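Local coordinates for protein glycoside hydrolase family 31 (PDB 5F7S) that probably hydrolyses alpha-glycosidic bonds of glucans through the TIM-barrel catalytic domain characteristic of glycoside hydrolase family 31, at residues C41-C46 / V56-P61; H161-A166 / I250-G255; D462-D467 / G501-S506; R652-D657 / P668-L673. One frame throughout, in Å; residues are numbered along the deposited sequence.

How the contacts relate
The four contacts follow one another along the chain, each in a different sheet or barrel of this multidomain enzyme. Contact 1 is a hairpin of the N-terminal beta domain, its centre about 54 Å from that of contact 3. Contact 2 pairs two central strands of a six-stranded antiparallel sheet, its nearest atoms about 19 Å from contact 1. Contact 3 sits in the TIM barrel; Asp-467, just after its strand, binds a calcium ion at the end where barrel enzymes carry active sites, so this contact probably lies nearest the catalytic centre. Contact 4, in the C-terminal beta domain, has its nearest atoms about 17 Å from contact 2 and about 20 Å from contact 3.

Contact 1 (C41-C46 / V56-P61); sequences CSRMRC and VFDMSP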
loop_
_atom_site.group_PDB
_atom_site.type_symbol
_atom_site.label_atom_id
_atom_site.label_comp_id
_atom_site.label_asym_id
_atom_site.label_seq_id
_atom_site.Cartn_x
_atom_site.Cartn_y
_atom_site.Cartn_z
ATOM N N CYS A 41 -10.336 39.086 -8.465
ATOM C CA CYS A 41 -11.251 39.503 -9.526
ATOM C C CYS A 41 -12.607 39.817 -8.931
ATOM O O CYS A 41 -12.908 39.351 -7.839
ATOM C CB CYS A 41 -11.410 38.351 -10.528
ATOM S SG CYS A 41 -9.869 37.921 -11.382
ATOM N N SER A 42 -13.419 40.603 -9.640
ATOM C CA SER A 42 -14.786 40.914 -9.182
ATOM C C SER A 42 -15.847 40.052 -9.891
ATOM O O SER A 42 -16.942 39.839 -9.360
ATOM C CB SER A 42 -15.116 42.397 -9.370
ATOM O OG SER A 42 -15.070 42.754 -10.731
ATOM N N ARG A 43 -15.503 39.540 -11.068
ATOM C CA ARG A 43 -16.420 38.762 -11.889
ATOM C C ARG A 43 -15.604 37.767 -12.714
ATOM O O ARG A 43 -14.448 37.989 -13.019
ATOM C CB ARG A 43 -17.202 39.726 -12.803
ATOM C CG ARG A 43 -18.148 39.115 -13.830
ATOM C CD ARG A 43 -18.658 40.189 -14.801
ATOM N NE ARG A 43 -17.598 40.656 -15.714
ATOM C CZ ARG A 43 -17.583 41.829 -16.366
ATOM N NH1 ARG A 43 -18.550 42.731 -16.195
ATOM N NH2 ARG A 43 -16.557 42.130 -17.164
ATOM N N MET A 44 -16.251 36.692 -13.097
ATOM C CA MET A 44 -15.629 35.628 -13.840
ATOM C C MET A 44 -16.757 34.901 -14.576
ATOM O O MET A 44 -17.723 34.479 -13.957
ATOM C CB MET A 44 -14.967 34.723 -12.819
ATOM C CG MET A 44 -14.407 33.417 -13.311
ATOM S SD MET A 44 -12.780 33.501 -14.026
ATOM C CE MET A 44 -12.434 31.771 -13.852
ATOM N N ARG A 45 -16.649 34.791 -15.892
ATOM C CA ARG A 45 -17.676 34.131 -16.687
ATOM C C ARG A 45 -17.108 32.968 -17.488
ATOM O O ARG A 45 -15.933 32.973 -17.840
ATOM C CB ARG A 45 -18.368 35.148 -17.615
ATOM C CG ARG A 45 -19.129 36.218 -16.851
ATOM C CD ARG A 45 -19.891 37.183 -17.740
ATOM N NE ARG A 45 -19.008 38.041 -18.519
ATOM C CZ ARG A 45 -19.415 38.949 -19.405
ATOM N NH1 ARG A 45 -18.521 39.685 -20.057
ATOM N NH2 ARG A 45 -20.709 39.121 -19.653
ATOM N N CYS A 46 -17.949 31.952 -17.719
ATOM C CA CYS A 46 -17.597 30.791 -18.549
ATOM C C CYS A 46 -18.491 30.815 -19.775
ATOM O O CYS A 46 -19.709 30.771 -19.651
ATOM C CB CYS A 46 -17.784 29.461 -17.807
ATOM S SG CYS A 46 -17.294 27.995 -18.784
ATOM N N VAL A 56 -23.550 31.848 -21.788
ATOM C CA VAL A 56 -22.694 32.507 -20.819
ATOM C C VAL A 56 -23.161 32.116 -19.427
ATOM O O VAL A 56 -24.339 32.233 -19.110
ATOM C CB VAL A 56 -22.794 34.051 -20.933
ATOM C CG1 VAL A 56 -21.756 34.726 -20.028
ATOM C CG2 VAL A 56 -22.620 34.501 -22.380
ATOM N N PHE A 57 -22.233 31.644 -18.606
ATOM C CA PHE A 57 -22.521 31.296 -17.228
ATOM C C PHE A 57 -21.758 32.290 -16.368
ATOM O O PHE A 57 -20.547 32.422 -16.513
ATOM C CB PHE A 57 -22.045 29.882 -16.915
ATOM C CG PHE A 57 -22.745 28.815 -17.701
ATOM C CD1 PHE A 57 -23.903 28.222 -17.206
ATOM C CD2 PHE A 57 -22.237 28.380 -18.920
ATOM C CE1 PHE A 57 -24.552 27.224 -17.920
ATOM C CE2 PHE A 57 -22.881 27.388 -19.639
ATOM C CZ PHE A 57 -24.039 26.804 -19.138
ATOM N N ASP A 58 -22.467 33.007 -15.499
ATOM C CA ASP A 58 -21.831 33.959 -14.606
ATOM C C ASP A 58 -21.426 33.095 -13.403
ATOM O O ASP A 58 -22.278 32.526 -12.734
ATOM C CB ASP A 58 -22.794 35.108 -14.253
ATOM C CG ASP A 58 -22.068 36.440 -14.050
ATOM O OD1 ASP A 58 -21.076 36.499 -13.293
ATOM O OD2 ASP A 58 -22.480 37.442 -14.670
ATOM N N MET A 59 -20.118 32.952 -13.182
ATOM C CA MET A 59 -19.593 32.071 -12.125
ATOM C C MET A 59 -19.630 32.713 -10.744
ATOM O O MET A 59 -19.636 33.932 -10.625
ATOM C CB MET A 59 -18.163 31.632 -12.467
ATOM C CG MET A 59 -18.059 30.900 -13.800
ATOM S SD MET A 59 -16.392 30.562 -14.345
ATOM C CE MET A 59 -15.900 29.200 -13.302
ATOM N N SER A 60 -19.635 31.872 -9.708
ATOM C CA SER A 60 -19.662 32.320 -8.311
ATOM C C SER A 60 -18.366 31.923 -7.589
ATOM O O SER A 60 -17.796 30.873 -7.878
ATOM C CB SER A 60 -20.834 31.678 -7.560
ATOM O OG SER A 60 -22.031 31.753 -8.302
ATOM N N PRO A 61 -17.916 32.749 -6.626
ATOM C CA PRO A 61 -16.712 32.375 -5.863
ATOM C C PRO A 61 -16.956 31.157 -4.970
ATOM O O PRO A 61 -18.065 30.975 -4.485
ATOM C CB PRO A 61 -16.411 33.627 -5.016
ATOM C CG PRO A 61 -17.153 34.747 -5.669
ATOM C CD PRO A 61 -18.349 34.134 -6.342
HETATM O O HOH W 1 -18.855 36.309 -11.758
#
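Met-59 drives its sulfur between Met-44 and Cys-46, and this is the tight side of the contact. Met-59 SD lies 3.6 Å from Met-44 CG and 3.9 Å from Cys-46 CB. The thioether gets there because the Met-59 chain runs extended through CG (chi2 172°) and bends only at its last torsion, and the two methionine chains cross at a slant. Phe-109 of strand 105-113 covers both Met-59 and Cys-46, and Trp-93 and Ala-35 press on Met-44, which buries this face. Beside it the backbones pair. Cys-46 N gives Phe-57 O a 2.9 Å bond and Phe-57 N returns one to Cys-46 O, an oxygen that also lies at the edge of the Phe-57 ring. The segments are the two arms of the antiparallel beta hairpin 41-49/54-62, part of the curled antiparallel sheet of the N-terminal domain. At Met-44 and Met-59 the arms begin to part: Met-59 N still reaches Met-44 O, but Met-44 N and Met-59 O stand 5.0 Å apart. A water fills the break, accepting from Met-44 N at 3.0 Å and lying 2.7 Å from both Met-59 O and Asp-58 OD1. On this looser, more exposed face Arg-43 and Arg-45 pass the carboxylate of Asp-58 without gripping it. Arg-45 offers it only CG and CD, rests CD on Val-56 CG1 at 3.8 Å, and spends NH1 on a salt bridge to Glu-110.

Contact 2 (H161-A166 / I250-G255); sequences HRVKFA and IEVDLG
Strands 159-168 and 247-253 are antiparallel neighbours in the middle of a six-stranded sheet, which faces strand 263-271 of a second sheet in a beta sandwich. Val-163 and Val-252 form a hydrogen-bonded pair, as do Phe-165 and Ile-250. On the buried face Ile-250 sets CB over the Phe-165 ring, 4.2 Å from its centroid, and its CG2 touches Phe-165 CZ at 3.7 Å. A chi1 of 62° swings that ring toward the neighbouring strand, while Val-163 and Val-252 lie side by side; Val-264 and Val-266 close over Val-163 and Phe-165. On the polar face Arg-162 NE makes a salt-bridged hydrogen bond of 2.7 Å to the anti lone pair of Glu-251 OE1, the oxygen 21° out of the guanidinium plane. OE2 lies against Lys-164 CG, whose chain runs on to a cation-pi contact with Trp-131. With an alanine in place of Glu-251, the Arg-162 guanidinium would probably lose its carboxylate mate and be freer to turn. Just past strand 247-253, Leu-254 N bonds His-161 O at 2.8 Å, and Asp-253 OD1 closes an Asx turn by accepting from Gly-255 N at 2.9 Å, that nitrogen standing 62° out of the carboxylate plane.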
loop_
_atom_site.group_PDB
_atom_site.type_symbol
_atom_site.label_atom_id
_atom_site.label_comp_id
_atom_site.label_asym_id
_atom_site.label_seq_id
_atom_site.Cartn_x
_atom_site.Cartn_y
_atom_site.Cartn_z
ATOM N N HIS A 161 -13.509 5.781 -23.322
ATOM C CA HIS A 161 -12.846 6.089 -22.042
ATOM C C HIS A 161 -12.878 5.023 -20.930
ATOM O O HIS A 161 -11.915 4.894 -20.176
ATOM C CB HIS A 161 -13.414 7.404 -21.513
ATOM C CG HIS A 161 -13.447 8.497 -22.536
ATOM N ND1 HIS A 161 -12.323 9.193 -22.919
ATOM C CD2 HIS A 161 -14.471 9.004 -23.267
ATOM C CE1 HIS A 161 -12.649 10.077 -23.849
ATOM N NE2 HIS A 161 -13.947 9.981 -24.080
ATOM N N ARG A 162 -13.989 4.302 -20.816
ATOM C CA ARG A 162 -14.176 3.266 -19.795
ATOM C C ARG A 162 -15.138 2.213 -20.284
ATOM O O ARG A 162 -15.863 2.432 -21.257
ATOM C CB ARG A 162 -14.789 3.846 -18.506
ATOM C CG ARG A 162 -13.946 4.885 -17.798
ATOM C CD ARG A 162 -14.314 5.001 -16.326
ATOM N NE ARG A 162 -15.642 5.536 -16.133
ATOM C CZ ARG A 162 -15.941 6.836 -16.090
ATOM N NH1 ARG A 162 -15.017 7.772 -16.265
ATOM N NH2 ARG A 162 -17.195 7.208 -15.890
ATOM N N VAL A 163 -15.176 1.088 -19.578
ATOM C CA VAL A 163 -16.114 0.007 -19.903
ATOM C C VAL A 163 -16.694 -0.554 -18.624
ATOM O O VAL A 163 -16.037 -0.572 -17.615
ATOM C CB VAL A 163 -15.473 -1.112 -20.773
ATOM C CG1 VAL A 163 -14.343 -1.813 -20.060
ATOM C CG2 VAL A 163 -16.512 -2.142 -21.197
ATOM N N LYS A 164 -17.950 -0.953 -18.696
ATOM C CA LYS A 164 -18.698 -1.560 -17.601
ATOM C C LYS A 164 -19.208 -2.876 -18.090
ATOM O O LYS A 164 -19.698 -2.954 -19.214
ATOM C CB LYS A 164 -19.968 -0.766 -17.284
ATOM C CG LYS A 164 -19.756 0.497 -16.509
ATOM C CD LYS A 164 -20.976 1.415 -16.575
ATOM C CE LYS A 164 -22.214 0.848 -15.926
ATOM N NZ LYS A 164 -23.275 1.893 -15.998
ATOM N N PHE A 165 -19.127 -3.893 -17.247
ATOM C CA PHE A 165 -19.704 -5.185 -17.556
ATOM C C PHE A 165 -20.058 -5.843 -16.233
ATOM O O PHE A 165 -19.705 -5.327 -15.183
ATOM C CB PHE A 165 -18.794 -6.050 -18.460
ATOM C CG PHE A 165 -17.476 -6.384 -17.857
ATOM C CD1 PHE A 165 -16.404 -5.521 -17.985
ATOM C CD2 PHE A 165 -17.304 -7.569 -17.165
ATOM C CE1 PHE A 165 -15.184 -5.830 -17.414
ATOM C CE2 PHE A 165 -16.089 -7.889 -16.606
ATOM C CZ PHE A 165 -15.027 -7.020 -16.730
ATOM N N ALA A 166 -20.767 -6.966 -16.290
ATOM C CA ALA A 166 -21.216 -7.657 -15.087
ATOM C C ALA A 166 -20.920 -9.157 -15.110
ATOM O O ALA A 166 -20.852 -9.788 -16.180
ATOM C CB ALA A 166 -22.699 -7.417 -14.886
ATOM N N ILE A 250 -18.405 -4.362 -12.732
ATOM C CA ILE A 250 -16.997 -4.020 -12.867
ATOM C C ILE A 250 -16.845 -2.916 -13.869
ATOM O O ILE A 250 -17.371 -3.002 -14.981
ATOM C CB ILE A 250 -16.189 -5.236 -13.330
ATOM C CG1 ILE A 250 -16.191 -6.296 -12.228
ATOM C CG2 ILE A 250 -14.766 -4.849 -13.686
ATOM C CD1 ILE A 250 -15.599 -7.634 -12.644
ATOM N N GLU A 251 -16.113 -1.879 -13.482
ATOM C CA GLU A 251 -15.886 -0.743 -14.346
ATOM C C GLU A 251 -14.382 -0.594 -14.497
ATOM O O GLU A 251 -13.640 -0.662 -13.522
ATOM C CB GLU A 251 -16.571 0.501 -13.778
ATOM C CG GLU A 251 -16.618 1.671 -14.746
ATOM C CD GLU A 251 -17.618 2.770 -14.351
ATOM O OE1 GLU A 251 -17.421 3.927 -14.797
ATOM O OE2 GLU A 251 -18.601 2.491 -13.610
ATOM N N VAL A 252 -13.939 -0.394 -15.728
ATOM C CA VAL A 252 -12.519 -0.358 -16.045
ATOM C C VAL A 252 -12.122 0.908 -16.801
ATOM O O VAL A 252 -12.723 1.240 -17.814
ATOM C CB VAL A 252 -12.175 -1.551 -16.957
ATOM C CG1 VAL A 252 -10.681 -1.566 -17.274
ATOM C CG2 VAL A 252 -12.641 -2.856 -16.324
ATOM N N ASP A 253 -11.100 1.599 -16.317
ATOM C CA ASP A 253 -10.587 2.774 -17.018
ATOM C C ASP A 253 -9.832 2.274 -18.232
ATOM O O ASP A 253 -9.080 1.289 -18.119
ATOM C CB ASP A 253 -9.653 3.598 -16.114
ATOM C CG ASP A 253 -8.961 4.730 -16.860
ATOM O OD1 ASP A 253 -9.603 5.349 -17.737
ATOM O OD2 ASP A 253 -7.759 4.994 -16.585
ATOM N N LEU A 254 -10.080 2.901 -19.385
ATOM C CA LEU A 254 -9.389 2.570 -20.630
ATOM C C LEU A 254 -8.251 3.549 -20.930
ATOM O O LEU A 254 -7.515 3.357 -21.901
ATOM C CB LEU A 254 -10.367 2.449 -21.817
ATOM C CG LEU A 254 -11.414 1.334 -21.651
ATOM C CD1 LEU A 254 -12.404 1.378 -22.798
ATOM C CD2 LEU A 254 -10.760 -0.041 -21.552
ATOM N N GLY A 255 -8.136 4.616 -20.141
ATOM C CA GLY A 255 -6.984 5.512 -20.212
ATOM C C GLY A 255 -7.021 6.726 -21.113
ATOM O O GLY A 255 -7.984 6.953 -21.865
#

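Contact 3 (D462-D467 / G501-S506); sequences DGFKTD and GDLLRS. With CA (calcium ion), chain G.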
loop_
_atom_site.group_PDB
_atom_site.type_symbol
_atom_site.label_atom_id
_atom_site.label_comp_id
_atom_site.label_asym_id
_atom_site.label_seq_id
_atom_site.Cartn_x
_atom_site.Cartn_y
_atom_site.Cartn_z
ATOM N N ASP A 462 21.694 -5.260 5.100
ATOM C CA ASP A 462 20.988 -6.445 4.656
ATOM C C ASP A 462 19.672 -6.219 3.922
ATOM O O ASP A 462 19.047 -7.172 3.460
ATOM C CB ASP A 462 20.743 -7.306 5.874
ATOM C CG ASP A 462 21.980 -7.490 6.690
ATOM O OD1 ASP A 462 22.933 -8.109 6.192
ATOM O OD2 ASP A 462 22.024 -6.977 7.828
ATOM N N GLY A 463 19.231 -4.983 3.812
ATOM C CA GLY A 463 17.990 -4.724 3.130
ATOM C C GLY A 463 17.546 -3.305 3.328
ATOM O O GLY A 463 18.232 -2.522 3.996
ATOM N N PHE A 464 16.388 -2.993 2.738
ATOM C CA PHE A 464 15.829 -1.655 2.762
ATOM C C PHE A 464 14.347 -1.599 3.097
ATOM O O PHE A 464 13.577 -2.450 2.672
ATOM C CB PHE A 464 15.960 -1.043 1.375
ATOM C CG PHE A 464 17.362 -0.844 0.910
ATOM C CD1 PHE A 464 18.061 0.300 1.263
ATOM C CD2 PHE A 464 17.967 -1.776 0.061
ATOM C CE1 PHE A 464 19.344 0.515 0.788
ATOM C CE2 PHE A 464 19.250 -1.572 -0.403
ATOM C CZ PHE A 464 19.936 -0.426 -0.051
ATOM N N LYS A 465 13.938 -0.562 3.813
ATOM C CA LYS A 465 12.517 -0.341 4.080
ATOM C C LYS A 465 12.090 0.662 3.019
ATOM O O LYS A 465 12.295 1.871 3.157
ATOM C CB LYS A 465 12.263 0.171 5.496
ATOM C CG LYS A 465 10.788 0.337 5.827
ATOM C CD LYS A 465 10.585 0.872 7.233
ATOM C CE LYS A 465 9.124 1.089 7.550
ATOM N NZ LYS A 465 8.948 1.490 8.976
ATOM N N THR A 466 11.567 0.126 1.920
ATOM C CA THR A 466 11.126 0.905 0.770
ATOM C C THR A 466 9.743 1.461 1.015
ATOM O O THR A 466 8.737 0.946 0.534
ATOM C CB THR A 466 11.175 0.060 -0.529
ATOM O OG1 THR A 466 10.711 -1.253 -0.258
ATOM C CG2 THR A 466 12.601 -0.053 -1.026
ATOM N N ASP A 467 9.717 2.539 1.766
ATOM C CA ASP A 467 8.493 3.219 2.142
ATOM C C ASP A 467 8.028 4.057 0.945
ATOM O O ASP A 467 8.807 4.322 0.033
ATOM C CB ASP A 467 8.827 4.120 3.333
ATOM C CG ASP A 467 7.623 4.558 4.120
ATOM O OD1 ASP A 467 6.454 4.287 3.760
ATOM O OD2 ASP A 467 7.861 5.186 5.148
ATOM N N GLY A 501 15.339 -4.791 -4.860
ATOM C CA GLY A 501 15.549 -6.235 -4.814
ATOM C C GLY A 501 16.644 -6.620 -5.808
ATOM O O GLY A 501 17.461 -7.495 -5.527
ATOM N N ASP A 502 16.662 -5.968 -6.969
ATOM C CA ASP A 502 17.709 -6.217 -7.984
ATOM C C ASP A 502 19.075 -5.721 -7.516
ATOM O O ASP A 502 20.087 -6.343 -7.809
ATOM C CB ASP A 502 17.343 -5.610 -9.334
ATOM C CG ASP A 502 16.171 -6.336 -10.005
ATOM O OD1 ASP A 502 15.864 -7.473 -9.591
ATOM O OD2 ASP A 502 15.565 -5.774 -10.964
ATOM N N LEU A 503 19.100 -4.611 -6.786
ATOM C CA LEU A 503 20.352 -4.133 -6.226
ATOM C C LEU A 503 20.938 -5.177 -5.254
ATOM O O LEU A 503 22.096 -5.566 -5.353
ATOM C CB LEU A 503 20.137 -2.840 -5.455
ATOM C CG LEU A 503 21.388 -2.405 -4.666
ATOM C CD1 LEU A 503 22.572 -2.205 -5.626
ATOM C CD2 LEU A 503 21.093 -1.150 -3.854
ATOM N N LEU A 504 20.108 -5.597 -4.304
ATOM C CA LEU A 504 20.515 -6.563 -3.309
ATOM C C LEU A 504 20.985 -7.874 -3.970
ATOM O O LEU A 504 22.046 -8.403 -3.607
ATOM C CB LEU A 504 19.375 -6.806 -2.315
ATOM C CG LEU A 504 19.017 -5.636 -1.368
ATOM C CD1 LEU A 504 17.672 -5.886 -0.721
ATOM C CD2 LEU A 504 20.105 -5.438 -0.305
ATOM N N ARG A 505 20.207 -8.387 -4.935
ATOM C CA ARG A 505 20.598 -9.624 -5.650
ATOM C C ARG A 505 21.977 -9.462 -6.245
ATOM O O ARG A 505 22.830 -10.304 -6.012
ATOM C CB ARG A 505 19.613 -10.006 -6.759
ATOM C CG ARG A 505 18.291 -10.582 -6.282
ATOM C CD ARG A 505 17.348 -10.766 -7.470
ATOM N NE ARG A 505 16.074 -11.361 -7.076
ATOM C CZ ARG A 505 14.920 -10.706 -6.868
ATOM N NH1 ARG A 505 14.816 -9.365 -7.037
ATOM N NH2 ARG A 505 13.841 -11.406 -6.492
ATOM N N SER A 506 22.200 -8.350 -6.959
ATOM C CA SER A 506 23.507 -8.046 -7.585
ATOM C C SER A 506 24.692 -7.962 -6.598
ATOM O O SER A 506 25.828 -8.147 -6.989
ATOM C CB SER A 506 23.430 -6.754 -8.428
ATOM O OG SER A 506 23.290 -5.569 -7.635
HETATM CA CA CA G . 6.666 6.952 6.389
HETATM O O HOH W 2 5.161 4.565 6.455
HETATM O O HOH W 3 4.337 7.424 6.321
HETATM O O HOH W 4 8.474 6.193 7.883
#
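Asp-462 OD2 is gripped twice, by the backbone N of Val-384, tying the start of strand 463-466 to its neighbour 383-388, and by NE2 of His-378 on helix 370-379. The backbone oxygen of the same aspartate faces the helix, where Leu-504 CD2 approaches it at 4.3 Å. From there the contact is wholly apolar. Leu-504 spreads its two methyls over the strand: CD1 sits 4.0 Å from Gly-463 CA, and CD2 lies 4.0 Å from CE2 of the Phe-464 ring. Leu-503, whose CG stands opposite its own backbone N (chi1 171°), brings CD2 to the same CE2 at 3.9 Å, and its side chain crosses that of Phe-464 at about a right angle. One corner of the ring is thus caught by two leucines from successive positions on the helix. Val-456 adds to the packing on Phe-464 and Leu-504, and Tyr-500 meets the ring edge-to-face. Replacing Leu-504 with an alanine would probably open a gap beside Gly-463 and leave Phe-464 CE2 held from the helix by Leu-503 CD2 without its second leucine. At the far end of the strand Asp-467 OD2 binds a calcium ion at 2.5 Å and accepts from Trp-387 NE1. Three waters also coordinate the ion, and one of them donates to Asp-467 OD1. Strand and helix run antiparallel, their axes 177° apart in direction, with the leucines filling the layer between them. This is the strand-to-helix packing of a TIM barrel, with the calcium at the C-terminal end of the strand, the end at which barrel enzymes carry their active sites.

Contact 4 (R652-D657 / P668-L673); sequences RAMFYD and PRQYML
Arg-652 and Met-672 form a single antiparallel hydrogen-bonded pair: each backbone N gives to the other's O at 2.7 Å, both bonds close to straight. Both side chains leave on the same face, Arg-652 CB 4.1 Å from Met-672 CB. Arg-652 then turns back on its own segment, extended to CD and bent at chi3 (-59°). That bend brings Arg-652 NH1 to Asp-657 OD2 at 2.7 Å, within the guanidinium plane and on the syn lone pair of the carboxylate. NH1 also pairs with Asp-675, while Lys-648 takes the other oxygen of Asp-657. The pair lies at the edge of the antiparallel sheet of the C-terminal beta domain: 651-652 is an outermost strand and 671-673 the next one in, and a short helix follows at 655-658. On the other flank of the pair Tyr-671 packs CB on Arg-652 O at 3.4 Å and leads its ring away onto Ile-548 of helix 537-551, while its OH bonds Phe-584 O, just past helix 572-583. Met-654, bent at both chi2 and chi3, folds its end over and lays CE 3.9 Å from Gln-670 NE2. Gln-670 OE1 accepts from Tyr-693 N, which fixes the amide against which the methyl rests.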
loop_
_atom_site.group_PDB
_atom_site.type_symbol
_atom_site.label_atom_id
_atom_site.label_comp_id
_atom_site.label_asym_id
_atom_site.label_seq_id
_atom_site.Cartn_x
_atom_site.Cartn_y
_atom_site.Cartn_z
ATOM N N ARG A 652 -3.315 -17.304 6.640
ATOM C CA ARG A 652 -4.305 -17.910 5.778
ATOM C C ARG A 652 -5.737 -17.898 6.246
ATOM O O ARG A 652 -6.064 -18.415 7.318
ATOM C CB ARG A 652 -3.849 -19.371 5.574
ATOM C CG ARG A 652 -4.633 -20.208 4.575
ATOM C CD ARG A 652 -4.208 -21.668 4.652
ATOM N NE ARG A 652 -2.784 -21.842 4.382
ATOM C CZ ARG A 652 -2.126 -22.991 4.482
ATOM N NH1 ARG A 652 -2.734 -24.094 4.882
ATOM N NH2 ARG A 652 -0.841 -23.026 4.204
ATOM N N ALA A 653 -6.594 -17.361 5.375
ATOM C CA ALA A 653 -8.019 -17.308 5.600
ATOM C C ALA A 653 -8.577 -18.732 5.717
ATOM O O ALA A 653 -8.103 -19.649 5.028
ATOM C CB ALA A 653 -8.684 -16.578 4.455
ATOM N N MET A 654 -9.584 -18.895 6.576
ATOM C CA MET A 654 -10.219 -20.192 6.837
ATOM C C MET A 654 -10.659 -20.934 5.581
ATOM O O MET A 654 -10.544 -22.159 5.515
ATOM C CB MET A 654 -11.468 -20.012 7.698
ATOM C CG MET A 654 -11.244 -19.384 9.062
ATOM S SD MET A 654 -10.229 -20.418 10.106
ATOM C CE MET A 654 -11.384 -21.704 10.571
ATOM N N PHE A 655 -11.161 -20.194 4.585
ATOM C CA PHE A 655 -11.694 -20.812 3.367
ATOM C C PHE A 655 -10.688 -21.615 2.535
ATOM O O PHE A 655 -11.089 -22.491 1.796
ATOM C CB PHE A 655 -12.492 -19.814 2.493
ATOM C CG PHE A 655 -11.654 -18.823 1.734
ATOM C CD1 PHE A 655 -11.131 -19.153 0.492
ATOM C CD2 PHE A 655 -11.453 -17.539 2.220
ATOM C CE1 PHE A 655 -10.382 -18.243 -0.227
ATOM C CE2 PHE A 655 -10.701 -16.625 1.499
ATOM C CZ PHE A 655 -10.163 -16.982 0.280
ATOM N N TYR A 656 -9.400 -21.343 2.644
ATOM C CA TYR A 656 -8.444 -22.121 1.857
ATOM C C TYR A 656 -8.487 -23.605 2.181
ATOM O O TYR A 656 -8.491 -24.427 1.270
ATOM C CB TYR A 656 -7.017 -21.544 1.935
ATOM C CG TYR A 656 -6.889 -20.322 1.066
ATOM C CD1 TYR A 656 -6.771 -20.444 -0.311
ATOM C CD2 TYR A 656 -6.941 -19.050 1.611
ATOM C CE1 TYR A 656 -6.692 -19.326 -1.133
ATOM C CE2 TYR A 656 -6.849 -17.924 0.811
ATOM C CZ TYR A 656 -6.730 -18.062 -0.565
ATOM O OH TYR A 656 -6.650 -16.934 -1.358
ATOM N N ASP A 657 -8.582 -23.935 3.464
ATOM C CA ASP A 657 -8.610 -25.322 3.899
ATOM C C ASP A 657 -9.966 -25.809 4.400
ATOM O O ASP A 657 -10.131 -27.010 4.558
ATOM C CB ASP A 657 -7.568 -25.527 5.018
ATOM C CG ASP A 657 -6.133 -25.236 4.557
ATOM O OD1 ASP A 657 -5.713 -25.752 3.502
ATOM O OD2 ASP A 657 -5.406 -24.523 5.276
ATOM N N PRO A 668 -14.489 -14.104 10.714
ATOM C CA PRO A 668 -13.529 -13.587 9.740
ATOM C C PRO A 668 -12.160 -13.121 10.275
ATOM O O PRO A 668 -11.281 -12.818 9.459
ATOM C CB PRO A 668 -14.279 -12.413 9.115
ATOM C CG PRO A 668 -15.152 -11.909 10.217
ATOM C CD PRO A 668 -15.593 -13.148 10.938
ATOM N N ARG A 669 -11.977 -13.032 11.599
ATOM C CA ARG A 669 -10.660 -12.663 12.150
ATOM C C ARG A 669 -9.883 -13.819 12.787
ATOM O O ARG A 669 -8.899 -13.609 13.497
ATOM C CB ARG A 669 -10.752 -11.464 13.076
ATOM C CG ARG A 669 -11.168 -10.228 12.324
ATOM C CD ARG A 669 -10.965 -9.008 13.183
ATOM N NE ARG A 669 -11.944 -8.009 12.820
ATOM C CZ ARG A 669 -13.189 -7.962 13.301
ATOM N NH1 ARG A 669 -13.626 -8.846 14.206
ATOM N NH2 ARG A 669 -13.998 -7.004 12.876
ATOM N N GLN A 670 -10.348 -15.034 12.555
ATOM C CA GLN A 670 -9.576 -16.211 12.903
ATOM C C GLN A 670 -8.839 -16.504 11.637
ATOM O O GLN A 670 -9.353 -16.220 10.563
ATOM C CB GLN A 670 -10.451 -17.431 13.167
ATOM C CG GLN A 670 -11.400 -17.275 14.316
ATOM C CD GLN A 670 -12.136 -18.549 14.622
ATOM O OE1 GLN A 670 -12.930 -18.585 15.557
ATOM N NE2 GLN A 670 -11.871 -19.604 13.860
ATOM N N TYR A 671 -7.665 -17.095 11.746
ATOM C CA TYR A 671 -6.909 -17.474 10.560
ATOM C C TYR A 671 -5.994 -18.645 10.869
ATOM O O TYR A 671 -5.731 -18.952 12.039
ATOM C CB TYR A 671 -6.102 -16.280 10.027
ATOM C CG TYR A 671 -5.055 -15.747 10.980
ATOM C CD1 TYR A 671 -5.372 -14.758 11.917
ATOM C CD2 TYR A 671 -3.751 -16.227 10.954
ATOM C CE1 TYR A 671 -4.416 -14.277 12.801
ATOM C CE2 TYR A 671 -2.797 -15.745 11.826
ATOM C CZ TYR A 671 -3.135 -14.771 12.761
ATOM O OH TYR A 671 -2.169 -14.275 13.634
ATOM N N MET A 672 -5.555 -19.321 9.811
ATOM C CA MET A 672 -4.573 -20.385 9.932
ATOM C C MET A 672 -3.205 -19.760 9.691
ATOM O O MET A 672 -3.068 -18.802 8.923
ATOM C CB MET A 672 -4.816 -21.491 8.914
ATOM C CG MET A 672 -6.164 -22.203 9.026
ATOM S SD MET A 672 -6.473 -23.121 10.563
ATOM C CE MET A 672 -5.153 -24.340 10.447
ATOM N N LEU A 673 -2.213 -20.253 10.420
ATOM C CA LEU A 673 -0.837 -19.841 10.250
ATOM C C LEU A 673 -0.197 -21.131 9.757
ATOM O O LEU A 673 0.110 -22.029 10.564
ATOM C CB LEU A 673 -0.214 -19.397 11.568
ATOM C CG LEU A 673 1.258 -18.949 11.427
ATOM C CD1 LEU A 673 1.344 -17.667 10.603
ATOM C CD2 LEU A 673 1.953 -18.746 12.770
#